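Local coordinates for FAD:protein FMN transferase (Pseudomonas stutzeri ATCC 14405 = CCUG 16156, PDB 5MGY) that probably transfers FMN from FAD to threonine side chains of target proteins, using magnesium, in the maturation of NosR for nitrous oxide reduction, at residues A[184-189]-A[269-274]; A[202-207]-A[212-217]; A[231-236]-A[256-261]; A[295-300]-A[306-311]. All blocks are in the same frame, centred on the assembly; numbering follows the deposited sequence.

Interaction 1: A[184-189]-A[269-274]. With MG (magnesium ion), chain I.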
loop_
_atom_site.group_PDB
_atom_site.type_symbol
_atom_site.label_atom_id
_atom_site.label_comp_id
_atom_site.label_asym_id
_atom_site.label_seq_id
_atom_site.Cartn_x
_atom_site.Cartn_y
_atom_site.Cartn_z
ATOM N N THR A 184 3.875 -4.981 7.210
ATOM C CA THR A 184 3.305 -5.903 6.168
ATOM C C THR A 184 3.870 -5.649 4.809
ATOM O O THR A 184 3.137 -5.597 3.821
ATOM C CB THR A 184 1.765 -5.863 6.022
ATOM O OG1 THR A 184 1.364 -4.713 5.288
ATOM C CG2 THR A 184 1.097 -5.835 7.361
ATOM N N GLY A 185 5.174 -5.442 4.748
ATOM C CA GLY A 185 5.884 -5.325 3.507
ATOM C C GLY A 185 6.204 -3.924 3.075
ATOM O O GLY A 185 7.289 -3.687 2.567
ATOM N N GLU A 186 5.296 -2.984 3.271
ATOM C CA GLU A 186 5.627 -1.566 3.061
ATOM C C GLU A 186 6.678 -1.146 4.083
ATOM O O GLU A 186 6.640 -1.565 5.223
ATOM C CB GLU A 186 4.383 -0.648 3.218
ATOM C CG GLU A 186 3.500 -0.585 1.993
ATOM C CD GLU A 186 2.921 -1.916 1.596
ATOM O OE1 GLU A 186 2.666 -2.724 2.517
ATOM O OE2 GLU A 186 2.714 -2.165 0.372
ATOM N N LEU A 187 7.608 -0.302 3.663
ATOM C CA LEU A 187 8.613 0.191 4.547
ATOM C C LEU A 187 9.259 1.460 4.117
ATOM O O LEU A 187 9.177 1.877 2.973
ATOM C CB LEU A 187 9.670 -0.862 4.787
ATOM C CG LEU A 187 10.598 -1.394 3.703
ATOM C CD1 LEU A 187 11.708 -0.405 3.326
ATOM C CD2 LEU A 187 11.232 -2.708 4.201
ATOM N N LYS A 188 9.931 2.067 5.088
ATOM C CA LYS A 188 10.726 3.250 4.864
ATOM C C LYS A 188 11.907 3.307 5.856
ATOM O O LYS A 188 11.828 2.851 6.989
ATOM C CB LYS A 188 9.830 4.466 4.943
ATOM C CG LYS A 188 10.546 5.771 4.761
ATOM C CD LYS A 188 9.602 6.965 4.661
ATOM C CE LYS A 188 10.453 8.237 4.607
ATOM N NZ LYS A 188 9.809 9.553 4.696
ATOM N N ALA A 189 13.011 3.861 5.411
ATOM C CA ALA A 189 14.125 4.027 6.282
ATOM C C ALA A 189 14.780 5.357 6.064
ATOM O O ALA A 189 14.674 5.944 4.983
ATOM C CB ALA A 189 15.133 2.900 6.053
ATOM N N ARG A 269 1.963 7.146 -0.638
ATOM C CA ARG A 269 2.081 7.234 -2.126
ATOM C C ARG A 269 2.669 5.994 -2.805
ATOM O O ARG A 269 2.091 5.499 -3.779
ATOM C CB ARG A 269 2.811 8.541 -2.554
ATOM C CG ARG A 269 1.859 9.710 -2.288
ATOM C CD ARG A 269 1.991 10.968 -3.100
ATOM N NE ARG A 269 1.863 10.824 -4.570
ATOM C CZ ARG A 269 0.745 10.896 -5.280
ATOM N NH1 ARG A 269 0.808 10.819 -6.593
ATOM N NH2 ARG A 269 -0.437 11.005 -4.709
ATOM N N ALA A 270 3.728 5.433 -2.240
ATOM C CA ALA A 270 4.263 4.205 -2.801
ATOM C C ALA A 270 3.251 3.058 -2.757
ATOM O O ALA A 270 3.182 2.284 -3.664
ATOM C CB ALA A 270 5.568 3.789 -2.103
ATOM N N ASP A 271 2.465 2.958 -1.694
ATOM C CA ASP A 271 1.529 1.843 -1.493
ATOM C C ASP A 271 0.399 1.995 -2.512
ATOM O O ASP A 271 -0.153 0.987 -3.026
ATOM C CB ASP A 271 1.052 1.825 0.007
ATOM C CG ASP A 271 0.421 0.481 0.468
ATOM O OD1 ASP A 271 -0.162 0.451 1.596
ATOM O OD2 ASP A 271 0.453 -0.534 -0.277
ATOM N N GLY A 272 0.080 3.272 -2.772
ATOM C CA GLY A 272 -1.005 3.639 -3.621
ATOM C C GLY A 272 -0.638 3.420 -5.072
ATOM O O GLY A 272 -1.340 2.692 -5.799
ATOM N N LEU A 273 0.456 4.068 -5.493
ATOM C CA LEU A 273 0.950 3.970 -6.884
ATOM C C LEU A 273 1.296 2.538 -7.198
ATOM O O LEU A 273 0.873 1.997 -8.182
ATOM C CB LEU A 273 2.143 4.864 -7.130
ATOM C CG LEU A 273 1.820 6.374 -6.940
ATOM C CD1 LEU A 273 3.108 7.197 -7.008
ATOM C CD2 LEU A 273 0.821 6.876 -7.957
ATOM N N SER A 274 1.996 1.884 -6.331
ATOM C CA SER A 274 2.148 0.447 -6.468
ATOM C C SER A 274 0.852 -0.296 -6.809
ATOM O O SER A 274 0.833 -1.103 -7.717
ATOM C CB SER A 274 2.747 -0.152 -5.184
ATOM O OG SER A 274 2.757 -1.537 -5.283
HETATM MG MG MG I . -1.257 -1.327 -1.728
#
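Glu186 and Asp271 bring their carboxylates together at the magnesium site of the ApbE fold, where the start of strand 186-190 meets the beginning of helix 267-292. Metal binding falls to the helix: Asp271 OD2 holds the magnesium ion at 2.4 Å, joined by the backbone O of Ser157 and by OG1 of Thr275 one turn further along. The first torsion of Asp271 (chi1 -162°, CG opposite the backbone N) swings its carboxylate off the helix toward both strand and metal. Glu186 stays in the second shell, its OE2 4.6 Å from the magnesium ion.

Between the two acids, like-charged groups lie close together. OE2 of Glu186 is 2.9 Å from OD2 of Asp271, both atoms being acceptors; the carboxylate planes are only 30° apart although the side chains cross at about a right angle. The nearby magnesium ion is likely to ease their proximity.

Hydrogen bonds from neighbouring elements secure each carboxylate: Ser225 OG of strand 222-227 bonds to Glu186 OE2, and Gly161 N of helix 159-173 to Asp271 OD1. Replacing Glu186 by an alanine would probably leave Ser225 OG without this acceptor and open a gap beside the Asp271 carboxylate.

Carbon contact completes the buried pair: the Glu186 chain bends at chi2 (61°), and its CG rests 3.6 Å from Asp271 CG.

Interaction 2: A[202-207]-A[212-217]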
loop_
_atom_site.group_PDB
_atom_site.type_symbol
_atom_site.label_atom_id
_atom_site.label_comp_id
_atom_site.label_asym_id
_atom_site.label_seq_id
_atom_site.Cartn_x
_atom_site.Cartn_y
_atom_site.Cartn_z
ATOM N N ALA A 202 16.305 -5.288 -0.423
ATOM C CA ALA A 202 16.413 -6.078 -1.660
ATOM C C ALA A 202 15.079 -6.119 -2.423
ATOM O O ALA A 202 14.041 -6.471 -1.845
ATOM C CB ALA A 202 16.822 -7.501 -1.307
ATOM N N ILE A 203 15.103 -5.786 -3.712
ATOM C CA ILE A 203 13.971 -6.047 -4.561
ATOM C C ILE A 203 14.271 -7.346 -5.301
ATOM O O ILE A 203 15.396 -7.502 -5.830
ATOM C CB ILE A 203 13.757 -4.897 -5.529
ATOM C CG1 ILE A 203 13.493 -3.623 -4.734
ATOM C CG2 ILE A 203 12.566 -5.199 -6.437
ATOM C CD1 ILE A 203 13.743 -2.319 -5.445
ATOM N N GLU A 204 13.281 -8.254 -5.336
ATOM C CA GLU A 204 13.408 -9.485 -6.124
ATOM C C GLU A 204 13.381 -9.196 -7.642
ATOM O O GLU A 204 12.595 -8.353 -8.137
ATOM C CB GLU A 204 12.310 -10.499 -5.776
ATOM C CG GLU A 204 12.414 -11.153 -4.411
ATOM C CD GLU A 204 13.706 -11.932 -4.235
ATOM O OE1 GLU A 204 13.917 -12.994 -4.878
ATOM O OE2 GLU A 204 14.519 -11.466 -3.452
ATOM N N ALA A 205 14.227 -9.920 -8.360
ATOM C CA ALA A 205 14.563 -9.582 -9.742
ATOM C C ALA A 205 14.833 -10.862 -10.541
ATOM O O ALA A 205 15.924 -11.091 -11.073
ATOM C CB ALA A 205 15.754 -8.630 -9.772
ATOM N N PRO A 206 13.815 -11.692 -10.649
ATOM C CA PRO A 206 14.039 -13.009 -11.158
ATOM C C PRO A 206 14.530 -13.086 -12.594
ATOM O O PRO A 206 14.358 -12.192 -13.414
ATOM C CB PRO A 206 12.669 -13.706 -11.021
ATOM C CG PRO A 206 11.843 -12.790 -10.271
ATOM C CD PRO A 206 12.396 -11.437 -10.494
ATOM N N ARG A 207 15.133 -14.250 -12.866
ATOM C CA ARG A 207 15.695 -14.557 -14.136
ATOM C C ARG A 207 15.143 -15.890 -14.434
ATOM O O ARG A 207 13.937 -15.962 -14.638
ATOM C CB ARG A 207 17.168 -14.577 -13.980
ATOM C CG ARG A 207 17.944 -14.289 -15.233
ATOM C CD ARG A 207 19.409 -14.703 -15.093
ATOM N NE ARG A 207 20.217 -13.745 -15.830
ATOM C CZ ARG A 207 21.481 -13.397 -15.607
ATOM N NH1 ARG A 207 22.217 -13.884 -14.616
ATOM N NH2 ARG A 207 21.992 -12.510 -16.427
ATOM N N VAL A 212 17.070 -16.050 -9.720
ATOM C CA VAL A 212 16.640 -15.362 -8.502
ATOM C C VAL A 212 17.664 -14.288 -8.095
ATOM O O VAL A 212 18.199 -14.253 -6.977
ATOM C CB VAL A 212 16.416 -16.380 -7.350
ATOM C CG1 VAL A 212 15.637 -15.769 -6.212
ATOM C CG2 VAL A 212 15.698 -17.624 -7.831
ATOM N N ALA A 213 17.925 -13.375 -9.016
ATOM C CA ALA A 213 18.766 -12.216 -8.712
ATOM C C ALA A 213 18.043 -11.214 -7.770
ATOM O O ALA A 213 16.814 -11.343 -7.508
ATOM C CB ALA A 213 19.197 -11.535 -9.998
ATOM N N GLN A 214 18.815 -10.241 -7.254
ATOM C CA GLN A 214 18.316 -9.186 -6.342
ATOM C C GLN A 214 18.967 -7.819 -6.522
ATOM O O GLN A 214 20.169 -7.700 -6.408
ATOM C CB GLN A 214 18.526 -9.583 -4.905
ATOM C CG GLN A 214 17.869 -10.893 -4.495
ATOM C CD GLN A 214 17.930 -11.082 -2.993
ATOM O OE1 GLN A 214 16.938 -11.367 -2.345
ATOM N NE2 GLN A 214 19.112 -10.917 -2.431
ATOM N N LYS A 215 18.141 -6.797 -6.762
ATOM C CA LYS A 215 18.592 -5.415 -6.854
ATOM C C LYS A 215 18.606 -4.793 -5.440
ATOM O O LYS A 215 17.576 -4.716 -4.772
ATOM C CB LYS A 215 17.659 -4.664 -7.796
ATOM C CG LYS A 215 17.849 -3.167 -7.881
ATOM C CD LYS A 215 19.208 -2.783 -8.414
ATOM C CE LYS A 215 19.410 -1.273 -8.364
ATOM N NZ LYS A 215 20.535 -0.885 -9.249
ATOM N N ILE A 216 19.778 -4.353 -4.996
ATOM C CA ILE A 216 19.961 -3.813 -3.643
ATOM C C ILE A 216 20.036 -2.303 -3.636
ATOM O O ILE A 216 20.862 -1.734 -4.295
ATOM C CB ILE A 216 21.253 -4.317 -3.013
ATOM C CG1 ILE A 216 21.308 -5.847 -3.068
ATOM C CG2 ILE A 216 21.409 -3.834 -1.585
ATOM C CD1 ILE A 216 20.112 -6.588 -2.509
ATOM N N VAL A 217 19.188 -1.671 -2.839
ATOM C CA VAL A 217 19.130 -0.226 -2.797
ATOM C C VAL A 217 19.285 0.285 -1.370
ATOM O O VAL A 217 18.936 -0.364 -0.401
ATOM C CB VAL A 217 17.819 0.346 -3.426
ATOM C CG1 VAL A 217 17.707 -0.113 -4.881
ATOM C CG2 VAL A 217 16.567 -0.019 -2.627
#
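A two-stranded antiparallel hairpin, strand 199-205 with strand 213-219, brings Ile203 opposite Lys215 and Ala202 opposite Ile216, the short strand segments running at 149° to each other. Its backbone is secured at the hydrogen-bonded pair Ile203-Lys215: Ile203 N donates to Lys215 O over 2.9 Å, almost straight at 173°, and Lys215 N returns the bond to Ile203 O at 3.0 Å. Toward the turn the ladder slackens, and Ala205 N reaches Ala213 O only weakly.

On the face carrying Ala202, Glu204, Gln214 and Ile216, the methyl of Ala202 meets the CD1 end of Ile216 at 3.6 Å. Glu204 and Gln214, a non-hydrogen-bonded pair, extend side by side in the same direction, so that Glu204 OE2 comes 3.6 Å from Gln214 CG. A bend at chi2 (-60°) turns the Glu204 carboxylate across toward the partner strand, and its OE1 lies 3.5 Å from Val212 CG1; the same oxygen has a weak hydrogen bond with Tyr230 OH. With an alanine in place of Glu204, Val212 CG1 would probably lose its neighbour and the Tyr230 hydroxyl this weak partner.

The other face turns inward. Ile203 and Ala205 pack on Phe297 of strand 295-301, and Ile203 also touches Phe314 of helix 312-318. Lys215 touches Phe314 as well, and its NZ bonds to the carbonyl oxygens of Phe318, at the helix end, and of Gly321 beyond it, so one face of the hairpin rests on both strand 295-301 of the main sheet and helix 312-318.

Interaction 3: A[231-236]-A[256-261]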
loop_
_atom_site.group_PDB
_atom_site.type_symbol
_atom_site.label_atom_id
_atom_site.label_comp_id
_atom_site.label_asym_id
_atom_site.label_seq_id
_atom_site.Cartn_x
_atom_site.Cartn_y
_atom_site.Cartn_z
ATOM N N ARG A 231 6.578 -14.956 -7.073
ATOM C CA ARG A 231 6.267 -16.324 -6.709
ATOM C C ARG A 231 4.776 -16.696 -6.768
ATOM O O ARG A 231 4.462 -17.839 -7.077
ATOM C CB ARG A 231 6.954 -16.713 -5.393
ATOM C CG ARG A 231 8.467 -16.845 -5.608
ATOM C CD ARG A 231 9.272 -17.118 -4.332
ATOM N NE ARG A 231 10.082 -15.951 -3.937
ATOM C CZ ARG A 231 9.770 -15.048 -2.989
ATOM N NH1 ARG A 231 10.617 -14.037 -2.755
ATOM N NH2 ARG A 231 8.630 -15.130 -2.275
ATOM N N ASN A 232 3.861 -15.758 -6.526
ATOM C CA ASN A 232 2.405 -16.002 -6.743
ATOM C C ASN A 232 1.914 -15.462 -8.063
ATOM O O ASN A 232 1.481 -14.318 -8.161
ATOM C CB ASN A 232 1.563 -15.357 -5.646
ATOM C CG ASN A 232 1.763 -16.009 -4.311
ATOM O OD1 ASN A 232 1.959 -17.219 -4.215
ATOM N ND2 ASN A 232 1.744 -15.207 -3.262
ATOM N N TYR A 233 1.989 -16.285 -9.079
ATOM C CA TYR A 233 1.501 -15.910 -10.348
ATOM C C TYR A 233 0.786 -17.182 -10.745
ATOM O O TYR A 233 1.379 -18.246 -10.789
ATOM C CB TYR A 233 2.659 -15.487 -11.267
ATOM C CG TYR A 233 2.149 -14.971 -12.570
ATOM C CD1 TYR A 233 1.942 -13.633 -12.764
ATOM C CD2 TYR A 233 1.839 -15.845 -13.609
ATOM C CE1 TYR A 233 1.441 -13.176 -13.959
ATOM C CE2 TYR A 233 1.318 -15.398 -14.769
ATOM C CZ TYR A 233 1.126 -14.077 -14.940
ATOM O OH TYR A 233 0.634 -13.694 -16.129
ATOM N N PHE A 234 -0.524 -17.088 -10.937
ATOM C CA PHE A 234 -1.358 -18.256 -11.259
ATOM C C PHE A 234 -2.145 -17.996 -12.464
ATOM O O PHE A 234 -2.693 -16.910 -12.610
ATOM C CB PHE A 234 -2.338 -18.515 -10.159
ATOM C CG PHE A 234 -1.762 -18.236 -8.858
ATOM C CD1 PHE A 234 -2.038 -17.049 -8.151
ATOM C CD2 PHE A 234 -0.817 -19.103 -8.367
ATOM C CE1 PHE A 234 -1.394 -16.779 -6.934
ATOM C CE2 PHE A 234 -0.196 -18.843 -7.164
ATOM C CZ PHE A 234 -0.488 -17.702 -6.430
ATOM N N GLU A 235 -2.247 -19.028 -13.272
ATOM C CA GLU A 235 -3.126 -19.042 -14.399
ATOM C C GLU A 235 -4.145 -20.093 -14.029
ATOM O O GLU A 235 -3.765 -21.237 -13.866
ATOM C CB GLU A 235 -2.374 -19.511 -15.622
ATOM C CG GLU A 235 -0.955 -18.994 -15.723
ATOM C CD GLU A 235 -0.834 -17.942 -16.770
ATOM O OE1 GLU A 235 0.335 -17.712 -17.174
ATOM O OE2 GLU A 235 -1.906 -17.353 -17.163
ATOM N N ARG A 236 -5.418 -19.734 -13.895
ATOM C CA ARG A 236 -6.434 -20.738 -13.759
ATOM C C ARG A 236 -7.042 -20.976 -15.141
ATOM O O ARG A 236 -7.528 -20.036 -15.747
ATOM C CB ARG A 236 -7.460 -20.261 -12.784
ATOM C CG ARG A 236 -8.390 -21.391 -12.433
ATOM C CD ARG A 236 -8.930 -21.104 -11.053
ATOM N NE ARG A 236 -9.929 -20.061 -11.090
ATOM C CZ ARG A 236 -11.241 -20.263 -11.115
ATOM N NH1 ARG A 236 -11.810 -21.482 -11.109
ATOM N NH2 ARG A 236 -12.032 -19.221 -11.142
ATOM N N HIS A 256 0.015 -9.595 -17.546
ATOM C CA HIS A 256 1.093 -10.421 -17.037
ATOM C C HIS A 256 1.987 -9.805 -15.942
ATOM O O HIS A 256 2.906 -10.437 -15.528
ATOM C CB HIS A 256 1.939 -10.857 -18.221
ATOM C CG HIS A 256 1.199 -11.690 -19.243
ATOM N ND1 HIS A 256 0.559 -12.882 -18.932
ATOM C CD2 HIS A 256 1.062 -11.531 -20.582
ATOM C CE1 HIS A 256 0.028 -13.393 -20.023
ATOM N NE2 HIS A 256 0.319 -12.593 -21.036
ATOM N N LEU A 257 1.768 -8.571 -15.504
ATOM C CA LEU A 257 2.564 -7.988 -14.398
ATOM C C LEU A 257 2.444 -8.760 -13.089
ATOM O O LEU A 257 1.363 -8.852 -12.535
ATOM C CB LEU A 257 2.144 -6.548 -14.146
ATOM C CG LEU A 257 2.969 -5.721 -13.169
ATOM C CD1 LEU A 257 4.435 -5.765 -13.568
ATOM C CD2 LEU A 257 2.469 -4.281 -13.200
ATOM N N ALA A 258 3.556 -9.317 -12.604
ATOM C CA ALA A 258 3.550 -10.206 -11.437
ATOM C C ALA A 258 3.896 -9.492 -10.114
ATOM O O ALA A 258 3.460 -9.887 -9.034
ATOM C CB ALA A 258 4.512 -11.358 -11.652
ATOM N N ALA A 259 4.702 -8.452 -10.209
ATOM C CA ALA A 259 5.008 -7.605 -9.090
ATOM C C ALA A 259 5.483 -6.262 -9.624
ATOM O O ALA A 259 6.037 -6.162 -10.735
ATOM C CB ALA A 259 6.106 -8.238 -8.246
ATOM N N VAL A 260 5.282 -5.225 -8.823
ATOM C CA VAL A 260 5.789 -3.903 -9.128
ATOM C C VAL A 260 6.153 -3.279 -7.782
ATOM O O VAL A 260 5.557 -3.542 -6.732
ATOM C CB VAL A 260 4.817 -3.102 -10.002
ATOM C CG1 VAL A 260 3.450 -3.086 -9.363
ATOM C CG2 VAL A 260 5.306 -1.697 -10.255
ATOM N N THR A 261 7.211 -2.505 -7.805
ATOM C CA THR A 261 7.773 -2.001 -6.604
ATOM C C THR A 261 7.841 -0.539 -6.867
ATOM O O THR A 261 8.331 -0.180 -7.894
ATOM C CB THR A 261 9.194 -2.554 -6.386
ATOM O OG1 THR A 261 9.139 -3.939 -6.035
ATOM C CG2 THR A 261 9.838 -1.832 -5.284
#
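Tyr233 makes the contact with His256 and Ala258, reaching from the loop ahead of strand 234-236 to the start of strand 257-264. The approach to it begins at Arg231, which turns away from the second segment, forms a salt bridge with Asp229 and packs against Glu204.

Two residues on, the Tyr233 ring extends with CG anti to the backbone N (chi1 -175°), a torsion that carries it across to the other segment. Its near end meets Ala258 obliquely, with CD1 3.6 Å from the Ala258 methyl. Further along the ring, CE1 passes 3.5 Å from the carbonyl O of His256, and at the tip the hydroxyl accepts a hydrogen bond from His256. The bond runs from His256 ND1 to Tyr233 OH over 2.9 Å, nearly straight at 166°, with the oxygen in the imidazole plane. The phenol is thus gripped at its hydroxyl and supported along one side; Arg240 and Arg301 also touch its side chain.

Phe234 follows and pairs through its backbone with Tyr241, starting the short hairpin with strand 239-241. Glu235 bends back, its OE1 at the edge of the Tyr233 ring and 5.1 Å from His256 ND1.

Next to Tyr233 the second segment is irregular: Ala258 and Ala259 both face Val299 of the adjoining strand, the mark of a classic beta bulge in an antiparallel sheet.

Interaction 4: A[295-300]-A[306-311]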
loop_
_atom_site.group_PDB
_atom_site.type_symbol
_atom_site.label_atom_id
_atom_site.label_comp_id
_atom_site.label_asym_id
_atom_site.label_seq_id
_atom_site.Cartn_x
_atom_site.Cartn_y
_atom_site.Cartn_z
ATOM N N ALA A 295 9.539 6.365 -9.594
ATOM C CA ALA A 295 10.567 5.389 -9.511
ATOM C C ALA A 295 9.891 4.023 -9.281
ATOM O O ALA A 295 9.258 3.793 -8.239
ATOM C CB ALA A 295 11.533 5.732 -8.400
ATOM N N ALA A 296 9.999 3.139 -10.261
ATOM C CA ALA A 296 9.343 1.839 -10.178
ATOM C C ALA A 296 10.149 0.731 -10.873
ATOM O O ALA A 296 10.887 1.011 -11.823
ATOM C CB ALA A 296 7.962 1.934 -10.811
ATOM N N PHE A 297 9.953 -0.507 -10.423
ATOM C CA PHE A 297 10.664 -1.690 -10.903
ATOM C C PHE A 297 9.625 -2.792 -11.107
ATOM O O PHE A 297 9.077 -3.323 -10.136
ATOM C CB PHE A 297 11.682 -2.108 -9.843
ATOM C CG PHE A 297 12.507 -3.311 -10.194
ATOM C CD1 PHE A 297 13.785 -3.117 -10.768
ATOM C CD2 PHE A 297 12.070 -4.615 -9.925
ATOM C CE1 PHE A 297 14.603 -4.200 -11.080
ATOM C CE2 PHE A 297 12.885 -5.700 -10.244
ATOM C CZ PHE A 297 14.143 -5.495 -10.841
ATOM N N PHE A 298 9.353 -3.129 -12.359
ATOM C CA PHE A 298 8.336 -4.099 -12.734
ATOM C C PHE A 298 8.832 -5.543 -12.896
ATOM O O PHE A 298 9.938 -5.749 -13.295
ATOM C CB PHE A 298 7.776 -3.682 -14.072
ATOM C CG PHE A 298 7.060 -2.409 -14.058
ATOM C CD1 PHE A 298 5.680 -2.373 -14.240
ATOM C CD2 PHE A 298 7.729 -1.230 -13.864
ATOM C CE1 PHE A 298 4.995 -1.176 -14.222
ATOM C CE2 PHE A 298 7.037 -0.032 -13.848
ATOM C CZ PHE A 298 5.671 -0.000 -14.024
ATOM N N VAL A 299 8.012 -6.544 -12.568
ATOM C CA VAL A 299 8.348 -7.936 -12.827
ATOM C C VAL A 299 7.261 -8.557 -13.688
ATOM O O VAL A 299 6.178 -8.911 -13.217
ATOM C CB VAL A 299 8.572 -8.760 -11.557
ATOM C CG1 VAL A 299 9.050 -10.151 -11.908
ATOM C CG2 VAL A 299 9.666 -8.114 -10.737
ATOM N N VAL A 300 7.603 -8.713 -14.963
ATOM C CA VAL A 300 6.715 -9.214 -15.987
ATOM C C VAL A 300 7.120 -10.623 -16.332
ATOM O O VAL A 300 8.338 -10.954 -16.565
ATOM C CB VAL A 300 6.779 -8.370 -17.261
ATOM C CG1 VAL A 300 5.665 -8.802 -18.188
ATOM C CG2 VAL A 300 6.716 -6.891 -16.934
ATOM N N PHE A 306 10.757 -14.742 -16.179
ATOM C CA PHE A 306 10.467 -13.348 -15.847
ATOM C C PHE A 306 11.371 -12.334 -16.508
ATOM O O PHE A 306 12.553 -12.575 -16.664
ATOM C CB PHE A 306 10.498 -13.173 -14.341
ATOM C CG PHE A 306 9.400 -13.883 -13.637
ATOM C CD1 PHE A 306 8.086 -13.422 -13.703
ATOM C CD2 PHE A 306 9.651 -15.015 -12.898
ATOM C CE1 PHE A 306 7.054 -14.074 -13.051
ATOM C CE2 PHE A 306 8.609 -15.674 -12.260
ATOM C CZ PHE A 306 7.309 -15.195 -12.318
ATOM N N VAL A 307 10.800 -11.207 -16.901
ATOM C CA VAL A 307 11.603 -10.062 -17.349
ATOM C C VAL A 307 11.410 -8.916 -16.391
ATOM O O VAL A 307 10.322 -8.744 -15.888
ATOM C CB VAL A 307 11.264 -9.617 -18.778
ATOM C CG1 VAL A 307 11.700 -10.694 -19.749
ATOM C CG2 VAL A 307 9.784 -9.254 -18.950
ATOM N N THR A 308 12.438 -8.100 -16.170
ATOM C CA THR A 308 12.350 -6.932 -15.278
ATOM C C THR A 308 12.548 -5.592 -15.993
ATOM O O THR A 308 13.382 -5.422 -16.855
ATOM C CB THR A 308 13.342 -7.046 -14.039
ATOM O OG1 THR A 308 14.723 -6.998 -14.459
ATOM C CG2 THR A 308 13.116 -8.347 -13.226
ATOM N N THR A 309 11.838 -4.587 -15.555
ATOM C CA THR A 309 11.961 -3.291 -16.202
ATOM C C THR A 309 11.905 -2.223 -15.115
ATOM O O THR A 309 11.129 -2.307 -14.207
ATOM C CB THR A 309 10.832 -3.110 -17.258
ATOM O OG1 THR A 309 10.534 -4.389 -17.865
ATOM C CG2 THR A 309 11.224 -2.050 -18.309
ATOM N N SER A 310 12.765 -1.243 -15.212
ATOM C CA SER A 310 12.889 -0.186 -14.236
ATOM C C SER A 310 12.538 1.102 -14.988
ATOM O O SER A 310 12.512 1.098 -16.179
ATOM C CB SER A 310 14.322 -0.194 -13.609
ATOM O OG SER A 310 15.354 0.268 -14.496
ATOM N N THR A 311 12.195 2.166 -14.298
ATOM C CA THR A 311 11.893 3.405 -14.967
ATOM C C THR A 311 13.127 4.222 -14.968
ATOM O O THR A 311 14.148 3.853 -14.403
ATOM C CB THR A 311 10.771 4.197 -14.253
ATOM O OG1 THR A 311 11.223 4.628 -12.952
ATOM C CG2 THR A 311 9.495 3.340 -14.158
#
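Phe297 lays its ring diagonally across to Thr308 in the hairpin of strands 295-301 and 306-310, which ends the main antiparallel sheet of the protein. With CG anti to the backbone N (chi1 -180°), the ring leans over its neighbour strand, passing its directly paired residue Ser310 to bring CZ within 3.6 Å of Thr308 CB. Val299, on the same face, meets Phe306: the valine CG1 approaches the ring obliquely and lies 3.9 Å from Phe306 CD1. This face is covered by strand 199-205, whose Ile203 and Ala205 pack on Phe297, while Tyr230 stacks edge-to-face with Phe306.

Phe298 points to the opposite face, together with Val300, Thr309 and Val307. Its ring presents an edge to the second strand, with the Thr309 carbonyl O in the ring plane, 3.6 Å from Phe298 CD2. The Val307 CG2 methyl rests against Val300 CB, 3.6 Å away. Pro282 and Leu286 of helix 267-292 cover Val300 and Thr309 on this face.

Backbone bonds keep these side chains in register: Phe298 N donates to Thr309 O at 2.7 Å and Thr309 N to Phe298 O, and further along Val300 N donates to Val307 O at 2.9 Å. Past the last strand residue, Thr311 N still bonds to Ala296 O, and the Thr311 methyl CG2 lies 3.9 Å from Ala296 CB. Thr311 is also the N-cap of helix 312-318: its OG1 accepts from Phe314 N and bonds to Ile294 O.

Overall arrangement
From the N terminus, segment 184-189 opens the widest loop, which interaction 1 closes 80 residues later on helix 267-292. Interactions 2 and 3 nest inside it one after the other: 2 is a tight hairpin, 3 spans about twenty residues before strand 257-264 leads into that helix. Interaction 4 follows in series as the C-terminal hairpin. Interactions 1, 3 and 4 all reach the main antiparallel sheet, 3 and 4 through the neighbouring strands 257-264 and 295-301. Interaction 2 belongs to a separate two-stranded sheet, yet packs on interaction 4, their centres about 10 Å apart. Interaction 1 touches interaction 3 where Ser274 meets Val260.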